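Local coordinates for protein cytochrome P450 (Bacillus megaterium, PDB 5L92) that oxidises steroids, probably as a haem-dependent monooxygenase, and is captured here with corticosterone bound at its haem iron, at residues T78-G81 / T82-I85; L238-I241 / A242-T246; E195-F198 / Y199-I202; Q160-D163 / W164-I168. All blocks are in the same frame, centred on the assembly; numbering follows the deposited sequence.

Interaction 1 of 4, residues T78-G81 / T82-I85. With HEM (protoporphyrin IX containing Fe), chain C.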
loop_
_atom_site.group_PDB
_atom_site.type_symbol
_atom_site.label_atom_id
_atom_site.label_comp_id
_atom_site.label_asym_id
_atom_site.label_seq_id
_atom_site.Cartn_x
_atom_site.Cartn_y
_atom_site.Cartn_z
ATOM N N THR A 78 9.174 -9.116 16.224
ATOM C CA THR A 78 7.784 -8.799 16.441
ATOM C C THR A 78 6.857 -9.791 15.776
ATOM O O THR A 78 7.286 -10.594 15.011
ATOM C CB THR A 78 7.477 -7.426 15.860
ATOM O OG1 THR A 78 7.666 -7.445 14.458
ATOM C CG2 THR A 78 8.361 -6.404 16.426
ATOM N N ALA A 79 5.581 -9.723 16.084
ATOM C CA ALA A 79 4.605 -10.590 15.477
ATOM C C ALA A 79 4.590 -10.235 14.003
ATOM O O ALA A 79 4.503 -11.091 13.178
ATOM C CB ALA A 79 3.247 -10.431 16.098
ATOM N N LEU A 80 4.723 -8.953 13.705
ATOM C CA LEU A 80 4.832 -8.517 12.309
ATOM C C LEU A 80 6.014 -9.174 11.600
ATOM O O LEU A 80 5.917 -9.523 10.414
ATOM C CB LEU A 80 4.960 -7.001 12.235
ATOM C CG LEU A 80 3.706 -6.191 11.908
ATOM C CD1 LEU A 80 4.114 -4.709 11.882
ATOM C CD2 LEU A 80 3.032 -6.631 10.558
ATOM N N GLY A 81 7.116 -9.392 12.313
ATOM C CA GLY A 81 8.281 -10.046 11.733
ATOM C C GLY A 81 8.096 -11.511 11.388
ATOM O O GLY A 81 8.964 -12.072 10.712
ATOM N N THR A 82 7.005 -12.142 11.828
ATOM C CA THR A 82 6.671 -13.506 11.425
ATOM C C THR A 82 5.647 -13.553 10.299
ATOM O O THR A 82 5.320 -14.641 9.814
ATOM C CB THR A 82 6.141 -14.318 12.637
ATOM O OG1 THR A 82 4.767 -14.003 12.914
ATOM C CG2 THR A 82 6.966 -14.019 13.878
ATOM N N SER A 83 5.132 -12.413 9.871
ATOM C CA SER A 83 4.107 -12.418 8.847
ATOM C C SER A 83 4.701 -12.588 7.444
ATOM O O SER A 83 5.902 -12.400 7.196
ATOM C CB SER A 83 3.275 -11.140 8.927
ATOM O OG SER A 83 3.968 -10.024 8.373
ATOM N N LEU A 84 3.808 -12.982 6.533
ATOM C CA LEU A 84 4.061 -13.221 5.119
ATOM C C LEU A 84 5.056 -12.270 4.495
ATOM O O LEU A 84 5.926 -12.703 3.743
ATOM C CB LEU A 84 2.765 -13.093 4.323
ATOM C CG LEU A 84 1.796 -14.247 4.341
ATOM C CD1 LEU A 84 0.595 -13.794 3.538
ATOM C CD2 LEU A 84 2.394 -15.493 3.758
ATOM N N ILE A 85 4.922 -10.973 4.773
ATOM C CA ILE A 85 5.754 -9.988 4.088
ATOM C C ILE A 85 7.215 -10.050 4.502
ATOM O O ILE A 85 8.068 -9.510 3.781
ATOM C CB ILE A 85 5.189 -8.566 4.308
ATOM C CG1 ILE A 85 5.796 -7.591 3.296
ATOM C CG2 ILE A 85 5.423 -8.073 5.736
ATOM C CD1 ILE A 85 4.979 -6.318 3.065
HETATM C CHA HEM C . 2.199 -7.244 -0.228
HETATM C CHB HEM C . 1.142 -2.970 -2.359
HETATM C CHC HEM C . -3.390 -3.199 -0.775
HETATM C CHD HEM C . -2.171 -7.162 1.726
HETATM C C1A HEM C . 2.275 -6.081 -0.985
HETATM C C2A HEM C . 3.417 -5.672 -1.773
HETATM C C3A HEM C . 3.129 -4.493 -2.344
HETATM C C4A HEM C . 1.785 -4.123 -1.965
HETATM C CMA HEM C . 4.055 -3.681 -3.271
HETATM C CAA HEM C . 4.755 -6.451 -1.911
HETATM C CBA HEM C . 5.557 -6.472 -0.609
HETATM C CGA HEM C . 6.977 -6.923 -0.823
HETATM O O1A HEM C . 7.294 -7.518 -1.861
HETATM O O2A HEM C . 7.837 -6.675 0.039
HETATM C C1B HEM C . -0.182 -2.654 -2.173
HETATM C C2B HEM C . -0.931 -1.570 -2.794
HETATM C C3B HEM C . -2.188 -1.646 -2.325
HETATM C C4B HEM C . -2.257 -2.761 -1.401
HETATM C CMB HEM C . -0.357 -0.577 -3.822
HETATM C CAB HEM C . -3.432 -0.797 -2.659
HETATM C CBB HEM C . -3.562 -0.111 -3.807
HETATM C C1C HEM C . -3.457 -4.304 0.043
HETATM C C2C HEM C . -4.596 -4.706 0.823
HETATM C C3C HEM C . -4.263 -5.797 1.489
HETATM C C4C HEM C . -2.890 -6.113 1.208
HETATM C CMC HEM C . -5.996 -4.040 0.853
HETATM C CAC HEM C . -5.235 -6.494 2.448
HETATM C CBC HEM C . -5.559 -7.769 2.260
HETATM C C1D HEM C . -0.892 -7.535 1.429
HETATM C C2D HEM C . -0.208 -8.677 2.002
HETATM C C3D HEM C . 1.018 -8.723 1.462
HETATM C C4D HEM C . 1.127 -7.590 0.547
HETATM C CMD HEM C . -0.862 -9.611 3.055
HETATM C CAD HEM C . 2.153 -9.744 1.723
HETATM C CBD HEM C . 2.119 -10.886 0.689
HETATM C CGD HEM C . 3.291 -11.842 0.792
HETATM O O1D HEM C . 3.190 -12.990 0.303
HETATM O O2D HEM C . 4.367 -11.485 1.338
HETATM N NA HEM C . 1.276 -5.126 -1.115
HETATM N NB HEM C . -1.023 -3.337 -1.321
HETATM N NC HEM C . -2.424 -5.184 0.312
HETATM N ND HEM C . -0.033 -6.888 0.580
HETATM FE FE HEM C . -0.616 -5.186 -0.442
#

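Interaction 2 of 4, residues L238-I241 / A242-T246. With HEM (protoporphyrin IX containing Fe), chain C; C0R (corticosterone), chain D.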
loop_
_atom_site.group_PDB
_atom_site.type_symbol
_atom_site.label_atom_id
_atom_site.label_comp_id
_atom_site.label_asym_id
_atom_site.label_seq_id
_atom_site.Cartn_x
_atom_site.Cartn_y
_atom_site.Cartn_z
ATOM N N LEU A 238 -0.713 -7.172 9.832
ATOM C CA LEU A 238 -0.362 -6.793 8.469
ATOM C C LEU A 238 -1.596 -6.355 7.700
ATOM O O LEU A 238 -1.584 -5.311 7.040
ATOM C CB LEU A 238 0.312 -7.967 7.777
ATOM C CG LEU A 238 0.725 -7.836 6.303
ATOM C CD1 LEU A 238 1.703 -6.660 6.074
ATOM C CD2 LEU A 238 1.331 -9.154 5.884
ATOM N N LEU A 239 -2.689 -7.115 7.818
ATOM C CA LEU A 239 -3.910 -6.774 7.094
ATOM C C LEU A 239 -4.503 -5.499 7.635
ATOM O O LEU A 239 -4.959 -4.642 6.867
ATOM C CB LEU A 239 -4.948 -7.893 7.184
ATOM C CG LEU A 239 -4.702 -9.229 6.514
ATOM C CD1 LEU A 239 -6.030 -10.022 6.597
ATOM C CD2 LEU A 239 -4.240 -9.127 5.118
ATOM N N LEU A 240 -4.487 -5.342 8.957
ATOM C CA LEU A 240 -5.024 -4.122 9.541
ATOM C C LEU A 240 -4.321 -2.897 8.971
ATOM O O LEU A 240 -4.970 -1.936 8.554
ATOM C CB LEU A 240 -4.880 -4.135 11.050
ATOM C CG LEU A 240 -5.515 -2.928 11.718
ATOM C CD1 LEU A 240 -7.025 -2.921 11.421
ATOM C CD2 LEU A 240 -5.233 -2.953 13.207
ATOM N N ILE A 241 -2.990 -2.920 8.973
ATOM C CA ILE A 241 -2.216 -1.775 8.514
ATOM C C ILE A 241 -2.461 -1.558 7.027
ATOM O O ILE A 241 -2.675 -0.428 6.584
ATOM C CB ILE A 241 -0.719 -1.971 8.827
ATOM C CG1 ILE A 241 -0.512 -2.091 10.338
ATOM C CG2 ILE A 241 0.076 -0.796 8.308
ATOM C CD1 ILE A 241 0.918 -2.335 10.777
ATOM N N ALA A 242 -2.501 -2.648 6.263
ATOM C CA ALA A 242 -2.901 -2.604 4.862
ATOM C C ALA A 242 -4.283 -1.990 4.692
ATOM O O ALA A 242 -4.521 -1.234 3.747
ATOM C CB ALA A 242 -2.902 -4.008 4.288
ATOM N N GLY A 243 -5.216 -2.320 5.582
ATOM C CA GLY A 243 -6.554 -1.752 5.529
ATOM C C GLY A 243 -6.625 -0.278 5.898
ATOM O O GLY A 243 -7.679 0.343 5.705
ATOM N N ASN A 244 -5.527 0.283 6.416
ATOM C CA ASN A 244 -5.462 1.671 6.837
ATOM C C ASN A 244 -4.540 2.540 5.982
ATOM O O ASN A 244 -4.510 3.748 6.185
ATOM C CB ASN A 244 -4.971 1.744 8.293
ATOM C CG ASN A 244 -6.087 1.501 9.312
ATOM O OD1 ASN A 244 -6.653 2.437 9.865
ATOM N ND2 ASN A 244 -6.388 0.242 9.562
ATOM N N GLU A 245 -3.783 1.980 5.056
ATOM C CA GLU A 245 -2.590 2.678 4.577
ATOM C C GLU A 245 -2.257 2.484 3.099
ATOM O O GLU A 245 -1.184 2.942 2.683
ATOM C CB GLU A 245 -1.335 2.226 5.389
ATOM C CG GLU A 245 -1.358 2.484 6.901
ATOM C CD GLU A 245 -1.391 3.968 7.273
ATOM O OE1 GLU A 245 -1.017 4.813 6.447
ATOM O OE2 GLU A 245 -1.786 4.293 8.408
ATOM N N THR A 246 -3.069 1.751 2.324
ATOM C CA THR A 246 -2.760 1.477 0.914
ATOM C C THR A 246 -3.863 1.941 -0.012
ATOM O O THR A 246 -3.719 2.969 -0.684
ATOM C CB THR A 246 -2.511 -0.016 0.714
ATOM O OG1 THR A 246 -3.682 -0.735 1.116
ATOM C CG2 THR A 246 -1.329 -0.498 1.526
HETATM C CHA HEM C . 2.199 -7.244 -0.228
HETATM C CHB HEM C . 1.142 -2.970 -2.359
HETATM C CHC HEM C . -3.390 -3.199 -0.775
HETATM C CHD HEM C . -2.171 -7.162 1.726
HETATM C C1A HEM C . 2.275 -6.081 -0.985
HETATM C C2A HEM C . 3.417 -5.672 -1.773
HETATM C C3A HEM C . 3.129 -4.493 -2.344
HETATM C C4A HEM C . 1.785 -4.123 -1.965
HETATM C CMA HEM C . 4.055 -3.681 -3.271
HETATM C CAA HEM C . 4.755 -6.451 -1.911
HETATM C CBA HEM C . 5.557 -6.472 -0.609
HETATM C CGA HEM C . 6.977 -6.923 -0.823
HETATM O O1A HEM C . 7.294 -7.518 -1.861
HETATM O O2A HEM C . 7.837 -6.675 0.039
HETATM C C1B HEM C . -0.182 -2.654 -2.173
HETATM C C2B HEM C . -0.931 -1.570 -2.794
HETATM C C3B HEM C . -2.188 -1.646 -2.325
HETATM C C4B HEM C . -2.257 -2.761 -1.401
HETATM C CMB HEM C . -0.357 -0.577 -3.822
HETATM C CAB HEM C . -3.432 -0.797 -2.659
HETATM C CBB HEM C . -3.562 -0.111 -3.807
HETATM C C1C HEM C . -3.457 -4.304 0.043
HETATM C C2C HEM C . -4.596 -4.706 0.823
HETATM C C3C HEM C . -4.263 -5.797 1.489
HETATM C C4C HEM C . -2.890 -6.113 1.208
HETATM C CMC HEM C . -5.996 -4.040 0.853
HETATM C CAC HEM C . -5.235 -6.494 2.448
HETATM C CBC HEM C . -5.559 -7.769 2.260
HETATM C C1D HEM C . -0.892 -7.535 1.429
HETATM C C2D HEM C . -0.208 -8.677 2.002
HETATM C C3D HEM C . 1.018 -8.723 1.462
HETATM C C4D HEM C . 1.127 -7.590 0.547
HETATM C CMD HEM C . -0.862 -9.611 3.055
HETATM C CAD HEM C . 2.153 -9.744 1.723
HETATM C CBD HEM C . 2.119 -10.886 0.689
HETATM C CGD HEM C . 3.291 -11.842 0.792
HETATM O O1D HEM C . 3.190 -12.990 0.303
HETATM O O2D HEM C . 4.367 -11.485 1.338
HETATM N NA HEM C . 1.276 -5.126 -1.115
HETATM N NB HEM C . -1.023 -3.337 -1.321
HETATM N NC HEM C . -2.424 -5.184 0.312
HETATM N ND HEM C . -0.033 -6.888 0.580
HETATM FE FE HEM C . -0.616 -5.186 -0.442
HETATM C C1 C0R D . 3.117 -2.670 2.332
HETATM C C2 C0R D . 2.029 -2.929 1.274
HETATM C C3 C0R D . 0.721 -3.678 1.806
HETATM C C4 C0R D . 0.380 -3.506 3.368
HETATM C C5 C0R D . 1.401 -2.816 4.274
HETATM C C6 C0R D . 1.049 -2.587 5.801
HETATM C C7 C0R D . 2.302 -3.080 6.715
HETATM C C8 C0R D . 3.610 -2.462 6.259
HETATM C C9 C0R D . 3.913 -2.666 4.712
HETATM C C10 C0R D . 2.757 -2.275 3.724
HETATM C C11 C0R D . 5.354 -2.032 4.382
HETATM C C12 C0R D . 6.508 -2.609 5.404
HETATM C C13 C0R D . 6.207 -2.394 6.872
HETATM C C14 C0R D . 4.717 -3.011 7.180
HETATM C C15 C0R D . 4.546 -2.766 8.477
HETATM C C16 C0R D . 6.003 -3.061 9.114
HETATM C C17 C0R D . 6.986 -3.104 7.727
HETATM C C18 C0R D . 6.264 -0.871 7.228
HETATM C C19 C0R D . 2.501 -0.750 3.707
HETATM C C20 C0R D . 8.408 -2.552 8.026
HETATM C C21 C0R D . 9.675 -3.231 7.484
HETATM O O1 C0R D . -0.106 -4.280 1.130
HETATM O O2 C0R D . 5.311 -0.707 4.462
HETATM O O3 C0R D . 8.532 -1.552 8.723
HETATM O O4 C0R D . 10.767 -2.363 7.774
#

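Interaction 3 of 4, residues E195-F198 / Y199-I202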
loop_
_atom_site.group_PDB
_atom_site.type_symbol
_atom_site.label_atom_id
_atom_site.label_comp_id
_atom_site.label_asym_id
_atom_site.label_seq_id
_atom_site.Cartn_x
_atom_site.Cartn_y
_atom_site.Cartn_z
ATOM N N GLU A 195 -0.097 -5.922 18.951
ATOM C CA GLU A 195 -0.042 -7.329 19.341
ATOM C C GLU A 195 -0.994 -7.634 20.486
ATOM O O GLU A 195 -1.798 -8.566 20.400
ATOM C CB GLU A 195 1.388 -7.710 19.711
ATOM C CG GLU A 195 2.251 -7.791 18.481
ATOM C CD GLU A 195 3.677 -8.008 18.816
ATOM O OE1 GLU A 195 3.903 -8.568 19.903
ATOM O OE2 GLU A 195 4.564 -7.619 18.011
ATOM N N THR A 196 -0.948 -6.845 21.561
ATOM C CA THR A 196 -1.769 -7.215 22.709
ATOM C C THR A 196 -3.238 -7.057 22.379
ATOM O O THR A 196 -4.055 -7.869 22.822
ATOM C CB THR A 196 -1.390 -6.414 23.980
ATOM O OG1 THR A 196 -1.458 -5.018 23.732
ATOM C CG2 THR A 196 -0.000 -6.736 24.419
ATOM N N TYR A 197 -3.584 -6.057 21.561
ATOM C CA TYR A 197 -4.934 -5.973 21.014
ATOM C C TYR A 197 -5.334 -7.293 20.379
ATOM O O TYR A 197 -6.381 -7.863 20.707
ATOM C CB TYR A 197 -5.032 -4.844 19.969
ATOM C CG TYR A 197 -6.424 -4.674 19.421
ATOM C CD1 TYR A 197 -6.862 -5.409 18.324
ATOM C CD2 TYR A 197 -7.315 -3.809 20.030
ATOM C CE1 TYR A 197 -8.134 -5.274 17.856
ATOM C CE2 TYR A 197 -8.585 -3.653 19.565
ATOM C CZ TYR A 197 -9.004 -4.399 18.479
ATOM O OH TYR A 197 -10.288 -4.268 17.994
ATOM N N PHE A 198 -4.510 -7.812 19.465
ATOM C CA PHE A 198 -4.948 -8.988 18.729
ATOM C C PHE A 198 -4.845 -10.284 19.535
ATOM O O PHE A 198 -5.545 -11.247 19.220
ATOM C CB PHE A 198 -4.177 -9.100 17.409
ATOM C CG PHE A 198 -4.816 -8.306 16.290
ATOM C CD1 PHE A 198 -5.980 -8.756 15.692
ATOM C CD2 PHE A 198 -4.281 -7.097 15.891
ATOM C CE1 PHE A 198 -6.609 -8.029 14.692
ATOM C CE2 PHE A 198 -4.871 -6.357 14.883
ATOM C CZ PHE A 198 -6.044 -6.807 14.279
ATOM N N TYR A 199 -3.996 -10.356 20.555
ATOM C CA TYR A 199 -4.061 -11.533 21.416
ATOM C C TYR A 199 -5.395 -11.610 22.133
ATOM O O TYR A 199 -5.959 -12.697 22.281
ATOM C CB TYR A 199 -2.914 -11.536 22.420
ATOM C CG TYR A 199 -1.653 -12.094 21.809
ATOM C CD1 TYR A 199 -1.605 -13.416 21.406
ATOM C CD2 TYR A 199 -0.527 -11.312 21.618
ATOM C CE1 TYR A 199 -0.489 -13.951 20.859
ATOM C CE2 TYR A 199 0.621 -11.852 21.071
ATOM C CZ TYR A 199 0.628 -13.179 20.693
ATOM O OH TYR A 199 1.725 -13.771 20.116
ATOM N N ARG A 200 -5.932 -10.465 22.557
ATOM C CA ARG A 200 -7.273 -10.459 23.136
ATOM C C ARG A 200 -8.313 -10.906 22.111
ATOM O O ARG A 200 -9.094 -11.824 22.368
ATOM C CB ARG A 200 -7.597 -9.077 23.695
ATOM C CG ARG A 200 -8.936 -8.988 24.415
ATOM C CD ARG A 200 -9.126 -7.648 25.084
ATOM N NE ARG A 200 -8.870 -6.514 24.213
ATOM C CZ ARG A 200 -9.702 -6.071 23.276
ATOM N NH1 ARG A 200 -10.874 -6.674 23.045
ATOM N NH2 ARG A 200 -9.352 -5.016 22.556
ATOM N N ILE A 201 -8.311 -10.338 20.928
ATOM C CA ILE A 201 -9.228 -10.764 19.900
ATOM C C ILE A 201 -9.203 -12.287 19.694
ATOM O O ILE A 201 -10.209 -12.926 19.563
ATOM C CB ILE A 201 -8.905 -10.092 18.558
ATOM C CG1 ILE A 201 -8.979 -8.595 18.665
ATOM C CG2 ILE A 201 -9.831 -10.585 17.492
ATOM C CD1 ILE A 201 -10.313 -8.091 19.041
ATOM N N ILE A 202 -8.022 -12.842 19.649
ATOM C CA ILE A 202 -7.836 -14.263 19.449
ATOM C C ILE A 202 -8.546 -15.067 20.560
ATOM O O ILE A 202 -9.246 -16.015 20.293
ATOM C CB ILE A 202 -6.341 -14.575 19.275
ATOM C CG1 ILE A 202 -5.822 -13.956 17.996
ATOM C CG2 ILE A 202 -6.039 -16.045 19.239
ATOM C CD1 ILE A 202 -4.322 -13.988 17.879
#

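Interaction 4 of 4, residues Q160-D163 / W164-I168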
loop_
_atom_site.group_PDB
_atom_site.type_symbol
_atom_site.label_atom_id
_atom_site.label_comp_id
_atom_site.label_asym_id
_atom_site.label_seq_id
_atom_site.Cartn_x
_atom_site.Cartn_y
_atom_site.Cartn_z
ATOM N N GLN A 160 -8.112 3.972 17.047
ATOM C CA GLN A 160 -6.866 3.334 17.479
ATOM C C GLN A 160 -6.132 2.730 16.293
ATOM O O GLN A 160 -4.911 2.896 16.156
ATOM C CB GLN A 160 -7.134 2.233 18.503
ATOM C CG GLN A 160 -7.775 2.679 19.791
ATOM C CD GLN A 160 -7.639 1.612 20.889
ATOM O OE1 GLN A 160 -6.564 1.422 21.438
ATOM N NE2 GLN A 160 -8.730 0.911 21.188
ATOM N N PHE A 161 -6.863 1.982 15.450
ATOM C CA PHE A 161 -6.292 1.349 14.260
ATOM C C PHE A 161 -5.495 2.351 13.430
ATOM O O PHE A 161 -4.344 2.094 13.042
ATOM C CB PHE A 161 -7.399 0.764 13.384
ATOM C CG PHE A 161 -8.183 -0.338 14.014
ATOM C CD1 PHE A 161 -7.739 -0.986 15.144
ATOM C CD2 PHE A 161 -9.388 -0.731 13.442
ATOM C CE1 PHE A 161 -8.460 -2.020 15.696
ATOM C CE2 PHE A 161 -10.134 -1.768 13.992
ATOM C CZ PHE A 161 -9.673 -2.409 15.127
ATOM N N LYS A 162 -6.098 3.508 13.159
ATOM C CA LYS A 162 -5.440 4.524 12.340
ATOM C C LYS A 162 -4.165 5.016 12.991
ATOM O O LYS A 162 -3.119 5.091 12.338
ATOM C CB LYS A 162 -6.375 5.703 12.101
ATOM C CG LYS A 162 -5.897 6.647 10.962
ATOM C CD LYS A 162 -6.976 7.698 10.662
ATOM C CE LYS A 162 -6.539 8.664 9.569
ATOM N NZ LYS A 162 -5.167 9.189 9.839
ATOM N N ASP A 163 -4.242 5.410 14.273
ATOM C CA ASP A 163 -3.054 5.931 14.944
ATOM C C ASP A 163 -1.934 4.899 14.976
ATOM O O ASP A 163 -0.774 5.227 14.704
ATOM C CB ASP A 163 -3.396 6.395 16.361
ATOM C CG ASP A 163 -4.347 7.549 16.356
ATOM O OD1 ASP A 163 -4.496 8.161 15.269
ATOM O OD2 ASP A 163 -4.956 7.825 17.414
ATOM N N TRP A 164 -2.250 3.653 15.350
ATOM C CA TRP A 164 -1.230 2.607 15.334
ATOM C C TRP A 164 -0.646 2.458 13.947
ATOM O O TRP A 164 0.582 2.350 13.785
ATOM C CB TRP A 164 -1.795 1.255 15.782
ATOM C CG TRP A 164 -2.038 1.123 17.212
ATOM C CD1 TRP A 164 -1.335 1.700 18.224
ATOM C CD2 TRP A 164 -3.063 0.334 17.824
ATOM N NE1 TRP A 164 -1.864 1.333 19.418
ATOM C CE2 TRP A 164 -2.928 0.489 19.206
ATOM C CE3 TRP A 164 -4.087 -0.487 17.324
ATOM C CZ2 TRP A 164 -3.797 -0.140 20.123
ATOM C CZ3 TRP A 164 -4.933 -1.117 18.216
ATOM C CH2 TRP A 164 -4.782 -0.940 19.611
ATOM N N SER A 165 -1.515 2.457 12.929
ATOM C CA SER A 165 -1.059 2.204 11.567
ATOM C C SER A 165 -0.223 3.358 11.051
ATOM O O SER A 165 0.796 3.126 10.399
ATOM C CB SER A 165 -2.238 1.942 10.624
ATOM O OG SER A 165 -2.928 0.755 10.937
ATOM N N ASP A 166 -0.625 4.605 11.337
ATOM C CA ASP A 166 0.181 5.742 10.886
ATOM C C ASP A 166 1.558 5.694 11.536
ATOM O O ASP A 166 2.564 5.872 10.866
ATOM C CB ASP A 166 -0.499 7.088 11.177
ATOM C CG ASP A 166 -1.790 7.320 10.346
ATOM O OD1 ASP A 166 -2.017 6.625 9.332
ATOM O OD2 ASP A 166 -2.594 8.196 10.753
ATOM N N ILE A 167 1.628 5.373 12.829
ATOM C CA ILE A 167 2.933 5.267 13.482
ATOM C C ILE A 167 3.804 4.236 12.768
ATOM O O ILE A 167 4.964 4.513 12.423
ATOM C CB ILE A 167 2.759 4.935 14.973
ATOM C CG1 ILE A 167 2.224 6.179 15.690
ATOM C CG2 ILE A 167 4.099 4.403 15.577
ATOM C CD1 ILE A 167 1.863 5.955 17.159
ATOM N N ILE A 168 3.256 3.036 12.528
ATOM C CA ILE A 168 4.052 1.950 11.951
ATOM C C ILE A 168 4.612 2.334 10.580
ATOM O O ILE A 168 5.750 1.987 10.254
ATOM C CB ILE A 168 3.239 0.640 11.870
ATOM C CG1 ILE A 168 2.921 0.107 13.271
ATOM C CG2 ILE A 168 4.025 -0.421 11.121
ATOM C CD1 ILE A 168 4.165 -0.215 14.113
#

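Interaction 1 of 4, residues T78-G81 / T82-I85
The loop that joins P450 helices B and C runs past the substrate and the haem edge, and here it is folded by two overlapping turns in which Thr82 closes back on Ala79 and Ser83 on Leu80. The two closures are built alike. Thr82 N donates to Ala79 O at 3.0 Å, from 59° above the carbonyl plane, while Thr82 OG1 reaches the same Ala79 O at 2.9 Å within that plane, on a lone pair. One residue on, Ser83 N bonds Leu80 O at 3.0 Å from above the plane, and Ser83 OG takes an in-plane lone pair of Leu80 O at 2.9 Å. Both hydroxyls can fold back because each sits between its own backbone N and carbonyl carbon, with chi1 79° in Thr82. A third bond precedes them: Gly81 N donates to Thr78 OG1 at 2.9 Å, an ST motif. Asn86 ND2 also bonds Leu80 O. Beyond the turns, Ile85 lays CD1 against the haem propionate arm, 3.7 Å from HEM CBA, whereas Leu80 belongs to the corticosterone pocket. The carbonyls of the buried residues Ala79 and Leu80 each receive two bonds from one residue, from different directions, which probably fixes the rotation of each hydroxyl. Residues 79-81, helical in torsion but without the regular bonds, thereby gain a defined shape beside the steroid and the haem propionates.

Interaction 2 of 4, residues L238-I241 / A242-T246
Gly243 N donates to Leu239 O at 2.7 Å, the shortest hydrogen bond across this turn of the P450 I-helix, where Ala242 to Thr246 carry the family's Ala-Gly-x-Glu-Thr sequence over the haem. The helical pattern then changes. Asn244 N bonds Ile241 O, three residues back, and Leu240 O accepts from the side-chain amide: Asn244 ND2 lies 2.8 Å from Leu240 O with a nearly straight N-H (169°), in the Asn244 amide plane but above the carbonyl plane. Leu240 and Asn244 run side by side, CD1 of Leu240 3.7 Å from ND2 of Asn244. Asn244 OD1 is taken by Tyr140 OH. Thr246 OG1 donates to Ala242 O at 2.8 Å and also sits 3.1 Å from HEM CHC. On the steroid side, Ile241 turns CG2 anti to its backbone N, which places it 3.2 Å from C0R C6, and Ala242 CB lies 3.4 Å from C0R C4. The steroid coordinates the haem iron, C0R O1 lying 1.9 Å from HEM FE. Side-chain donors thus occupy carbonyls of an irregular helix stretch, consistent with the I-helix distortion near the oxygen site in P450s, and the ketone fills the coordination position that dioxygen would probably need.

Interaction 3 of 4, residues E195-F198 / Y199-I202
Arg200 and Ile201 both meet the ring of Tyr197, one turn back on the long G helix. NH2 of Arg200 lies 3.4 Å from CE2 of Tyr197, and Arg200 CZ is 5.0 Å from the ring centroid, 29° off the normal, an off-centre cation-pi contact. The guanidinium plane is turned 84° from the ring plane, and the approach is oblique. Ile201 comes to the same side of the ring, its CG1 3.5 Å from Tyr197 CE1. The Tyr197 torsion explains this: with CG anti to the backbone N (chi1 -177°) the ring leans along the helix toward the next turn. Tyr199 turns back instead, its CD2 3.3 Å from Glu195 O and the ring edge meeting Thr196 CA. Ile202 packs CG1 closely on Phe198 O, at 3.0 Å. Beneath these lie the regular i to i+4 bonds, such as Tyr199 N to Glu195 O, 2.8 Å.

Further out, Arg200 NH1 forms a salt bridge with Glu204, and Tyr197 OH bonds Asp157 while its ring meets Phe161 edge-to-face. Phe198 turns to Ile237 of helix 229-245. Held at its hydroxyl and on its ring, Tyr197 is probably restricted in rotation, and the arginine charge probably balanced mainly by Glu204, less by the ring.

Interaction 4 of 4, residues Q160-D163 / W164-I168
Gln160 runs alongside Trp164, one turn further on in the P450 F helix, and both point the same way. Its CB sits over one face of the indole, 4.1 Å from the centroid of the six-membered ring and only 14° off the normal, a CH-pi contact. Beyond it the extended chain carries CD to 4.0 Å from Trp164 CH2, and at the tip OE1 comes 3.4 Å from Trp164 CZ2, the amide plane tilted 49° to the ring. The backbone carbonyl joins in: Gln160 O lies toward the rim on one indole face and accepts from Trp164 N at 2.9 Å. From the next position, Phe161 turns its ring edge to Trp164 CZ3, while Trp164 NE1 bonds Glu193 of the following helix.

Two polar contacts flank this packing. Phe161 O is gripped from opposite faces of its plane by Ser165 N and by Ser165 OG, the latter at 2.9 Å. Lys162 bends at its last torsion (chi4 -49°), which brings NZ to 2.9 Å from the syn lone pair of Asp166 OD2 in a salt bridge; Lys162 also makes a cation-pi contact with Tyr140. Ile168, at the end of the segment, touches corticosterone. The chemistry divides by side: an i to i+4 ion pair lies on one, where Lys162 may also ease the closeness of Asp166 to Glu245, and on the other the indole packs against Gln160 and the edge of Phe161 while its N-H is satisfied by a carboxylate.

Overall arrangement
From the N terminus the order is interaction 1, interaction 4, interaction 3, interaction 2. Each is local, within eight or nine continuous residues, and closes no long loop, so they stand in series and none nests in or crosses another. Contacts between them join the elements; interactions 1, 2 and 4 supply pocket residues, while 195-202 packs behind them. The 78-85 loop reaches 195-202 through a probable hydrogen bond, Ala79 N to Glu195 OE2 at 3.0 Å, and packs Ser83 and Leu80 on Leu238 of interaction 2. Helix 158-169 and its successor, helix 177-207, meet where Tyr197 touches Trp164. Helix 229-245 lies against both, through Asn244 on Ser165 and Leu240 on Phe198.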